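Local coordinates for protein porin B (Pseudomonas putida, PDB 4GEY) that forms an outer-membrane beta-barrel channel for the uptake of carbohydrates, probably glucose among them, at residues 348-353 with 390-395. The protein carries 2 engineered substitutions. Numbering follows the deposited sequence.
With DMU (decyl-beta-D-maltopyranoside), chain L; C8E ((hydroxyethyloxy)tri(ethyloxy)octane), chain D; C8E ((hydroxyethyloxy)tri(ethyloxy)octane), chain F.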
# COMPACT_ATOMS: atom_id res chain seq x y z
N ILE A 348 2.34 20.13 -1.08
CA ILE A 348 3.03 19.83 -2.33
C ILE A 348 3.84 18.56 -2.14
O ILE A 348 4.67 18.49 -1.24
CB ILE A 348 3.98 20.95 -2.72
CG1 ILE A 348 3.20 22.24 -2.94
CG2 ILE A 348 4.70 20.60 -3.99
CD1 ILE A 348 4.06 23.41 -3.29
N GLY A 349 3.60 17.55 -2.97
CA GLY A 349 4.34 16.31 -2.85
C GLY A 349 5.23 16.01 -4.04
O GLY A 349 4.90 16.35 -5.18
N PHE A 350 6.37 15.38 -3.78
CA PHE A 350 7.19 14.82 -4.84
C PHE A 350 7.90 13.55 -4.38
O PHE A 350 8.49 13.53 -3.30
CB PHE A 350 8.22 15.82 -5.33
CG PHE A 350 9.19 15.22 -6.29
CD1 PHE A 350 8.79 14.91 -7.57
CD2 PHE A 350 10.48 14.94 -5.90
CE1 PHE A 350 9.68 14.33 -8.46
CE2 PHE A 350 11.37 14.37 -6.77
CZ PHE A 350 10.97 14.06 -8.06
N GLY A 351 7.84 12.51 -5.20
CA GLY A 351 8.44 11.24 -4.84
C GLY A 351 9.06 10.50 -6.02
O GLY A 351 8.55 10.55 -7.13
N VAL A 352 10.15 9.80 -5.77
CA VAL A 352 10.80 8.98 -6.79
C VAL A 352 10.97 7.60 -6.21
O VAL A 352 11.35 7.47 -5.05
CB VAL A 352 12.22 9.48 -7.16
CG1 VAL A 352 12.55 9.12 -8.61
CG2 VAL A 352 12.36 10.97 -6.92
N ALA A 353 10.68 6.58 -7.00
CA ALA A 353 10.83 5.20 -6.57
C ALA A 353 11.56 4.41 -7.62
O ALA A 353 11.41 4.66 -8.80
CB ALA A 353 9.49 4.57 -6.30
N TYR A 390 10.98 2.71 -12.79
CA TYR A 390 11.02 3.90 -11.95
C TYR A 390 9.66 4.59 -11.96
O TYR A 390 8.96 4.57 -12.98
CB TYR A 390 12.12 4.87 -12.41
CG TYR A 390 13.52 4.34 -12.21
CD1 TYR A 390 14.05 3.39 -13.08
CD2 TYR A 390 14.31 4.79 -11.16
CE1 TYR A 390 15.34 2.90 -12.90
CE2 TYR A 390 15.59 4.31 -10.98
CZ TYR A 390 16.10 3.36 -11.85
OH TYR A 390 17.36 2.86 -11.68
N ASN A 391 9.29 5.17 -10.83
CA ASN A 391 8.05 5.94 -10.75
C ASN A 391 8.35 7.28 -10.12
O ASN A 391 9.20 7.37 -9.23
CB ASN A 391 7.00 5.24 -9.89
CG ASN A 391 6.38 4.03 -10.58
OD1 ASN A 391 5.21 4.05 -10.99
ND2 ASN A 391 7.15 2.95 -10.68
N ALA A 392 7.64 8.31 -10.57
CA ALA A 392 7.71 9.60 -9.92
C ALA A 392 6.36 10.31 -9.94
O ALA A 392 5.62 10.24 -10.92
CB ALA A 392 8.79 10.47 -10.55
N GLU A 393 6.05 10.99 -8.84
CA GLU A 393 4.83 11.78 -8.77
C GLU A 393 5.10 13.17 -8.20
O GLU A 393 5.86 13.34 -7.25
CB GLU A 393 3.77 11.05 -7.93
CG GLU A 393 2.42 11.77 -7.79
CD GLU A 393 1.36 10.93 -7.05
OE1 GLU A 393 1.52 9.69 -6.99
OE2 GLU A 393 0.38 11.51 -6.53
N LEU A 394 4.49 14.17 -8.81
CA LEU A 394 4.45 15.49 -8.22
C LEU A 394 2.97 15.85 -8.07
O LEU A 394 2.20 15.72 -9.03
CB LEU A 394 5.17 16.49 -9.11
CG LEU A 394 4.82 17.96 -8.88
CD1 LEU A 394 5.30 18.39 -7.51
CD2 LEU A 394 5.40 18.86 -10.00
N TYR A 395 2.57 16.27 -6.87
CA TYR A 395 1.17 16.61 -6.67
C TYR A 395 0.96 17.92 -5.92
O TYR A 395 1.88 18.46 -5.31
CB TYR A 395 0.39 15.46 -6.01
CG TYR A 395 0.61 15.24 -4.51
CD1 TYR A 395 0.12 16.15 -3.57
CD2 TYR A 395 1.24 14.11 -4.03
CE1 TYR A 395 0.29 15.96 -2.24
CE2 TYR A 395 1.41 13.90 -2.68
CZ TYR A 395 0.94 14.83 -1.78
OH TYR A 395 1.10 14.66 -0.42
C1 DMU L . 17.95 1.48 -16.89
C2 DMU L . 18.17 0.12 -17.33
C3 DMU L . 19.07 -0.19 -18.47
C4 DMU L . 20.08 0.93 -18.81
O5 DMU L . 19.34 2.28 -18.72
C6 DMU L . 18.84 2.53 -17.40
O7 DMU L . 19.82 -1.39 -18.20
O16 DMU L . 18.24 3.84 -17.37
C18 DMU L . 18.64 4.75 -16.34
C19 DMU L . 17.74 5.98 -16.07
C22 DMU L . 16.89 6.07 -14.75
C25 DMU L . 16.01 7.31 -14.59
C28 DMU L . 14.93 7.37 -13.54
C31 DMU L . 13.80 8.35 -13.77
C34 DMU L . 12.85 8.69 -12.64
C37 DMU L . 11.41 8.93 -12.97
O49 DMU L . 18.03 1.45 -15.40
O55 DMU L . 16.85 -0.51 -17.47
C57 DMU L . 20.68 0.80 -20.02
O61 DMU L . 20.97 1.96 -20.72
C5 DMU L . 21.04 -3.14 -19.32
C7 DMU L . 21.72 -2.97 -20.56
C8 DMU L . 20.86 -3.15 -21.74
C9 DMU L . 19.66 -2.17 -21.75
O1 DMU L . 19.13 -1.94 -20.33
C10 DMU L . 19.76 -2.45 -19.13
O2 DMU L . 21.60 -2.95 -22.91
O3 DMU L . 21.97 -2.80 -18.23
O4 DMU L . 22.81 -3.94 -20.61
C11 DMU L . 18.67 -2.63 -22.50
O6 DMU L . 17.53 -1.84 -22.62
C1 C8E D . -4.79 17.04 -13.19
C2 C8E D . -3.50 16.92 -13.99
C3 C8E D . -2.70 18.22 -13.93
C4 C8E D . -1.33 17.96 -13.32
C5 C8E D . -1.22 18.50 -11.88
C6 C8E D . 0.01 19.40 -11.67
C7 C8E D . 0.58 19.27 -10.26
C8 C8E D . 2.00 19.81 -10.21
O9 C8E D . 2.07 21.14 -9.69
C10 C8E D . 2.85 21.27 -8.51
C11 C8E D . 3.54 22.64 -8.44
O12 C8E D . 2.65 23.74 -8.55
C13 C8E D . 3.04 24.85 -7.75
C14 C8E D . 1.85 25.76 -7.39
O15 C8E D . 2.27 27.10 -7.17
C16 C8E D . 1.86 27.63 -5.91
C17 C8E D . 0.93 28.84 -6.06
O18 C8E D . 0.53 29.33 -4.79
C19 C8E D . 0.96 30.65 -4.49
C20 C8E D . -0.04 31.28 -3.52
O21 C8E D . -0.23 32.65 -3.78
C7 C8E F . 6.84 13.69 -11.93
C8 C8E F . 6.38 14.32 -13.23
O9 C8E F . 7.51 14.80 -13.93
C10 C8E F . 7.45 14.61 -15.32
C11 C8E F . 8.76 15.08 -15.96
O12 C8E F . 8.78 14.76 -17.33
C13 C8E F . 10.09 14.49 -17.77
C14 C8E F . 10.20 14.47 -19.30
O15 C8E F . 11.53 14.82 -19.64
C16 C8E F . 12.34 13.72 -19.99
C17 C8E F . 11.92 13.14 -21.34
O18 C8E F . 12.32 14.04 -22.36
C19 C8E F . 13.54 13.66 -22.97
C20 C8E F . 13.64 14.39 -24.31
O21 C8E F . 12.71 15.46 -24.34
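Gly349, Gly351 and Ala353 form hydrogen-bonded pairs with Tyr395, Glu393 and Asn391, so that six backbone bonds join two antiparallel strands, 348-353 and 390-395. The Gly351 N to Glu393 O bond is 3.0 Å long. The Tyr395 ring lies over Gly349, with Gly349 CA 3.8 Å from the ring centroid in a CH-pi contact. Tyr395 CG sits between its own backbone N and carbonyl carbon (chi1 76°), which turns the ring over Gly349. Tyr395 OH is hydrogen-bonded to Asp347 OD2. On the other face, the Phe350 ring presents the CD1 edge to Leu394 CB at 4.2 Å. Leu394 lies alongside Ile348, and Val352 CG1 is 4.4 Å from Ala392 CB. Detergent lies against part of this apolar face: Leu394 CD2 is 3.5 Å from C8 of the C8E in chain D, and a decylmaltoside tail crosses one face of the Tyr390 ring. This is consistent with the membrane-facing side of the barrel wall. Asn391, Glu393 and Tyr395 point inward; Glu393 accepts bonds from the backbone N of Gln166 and Asn167, in a loop inside the barrel. Strands 326-337 and 404-414 flank the pair and continue the wall.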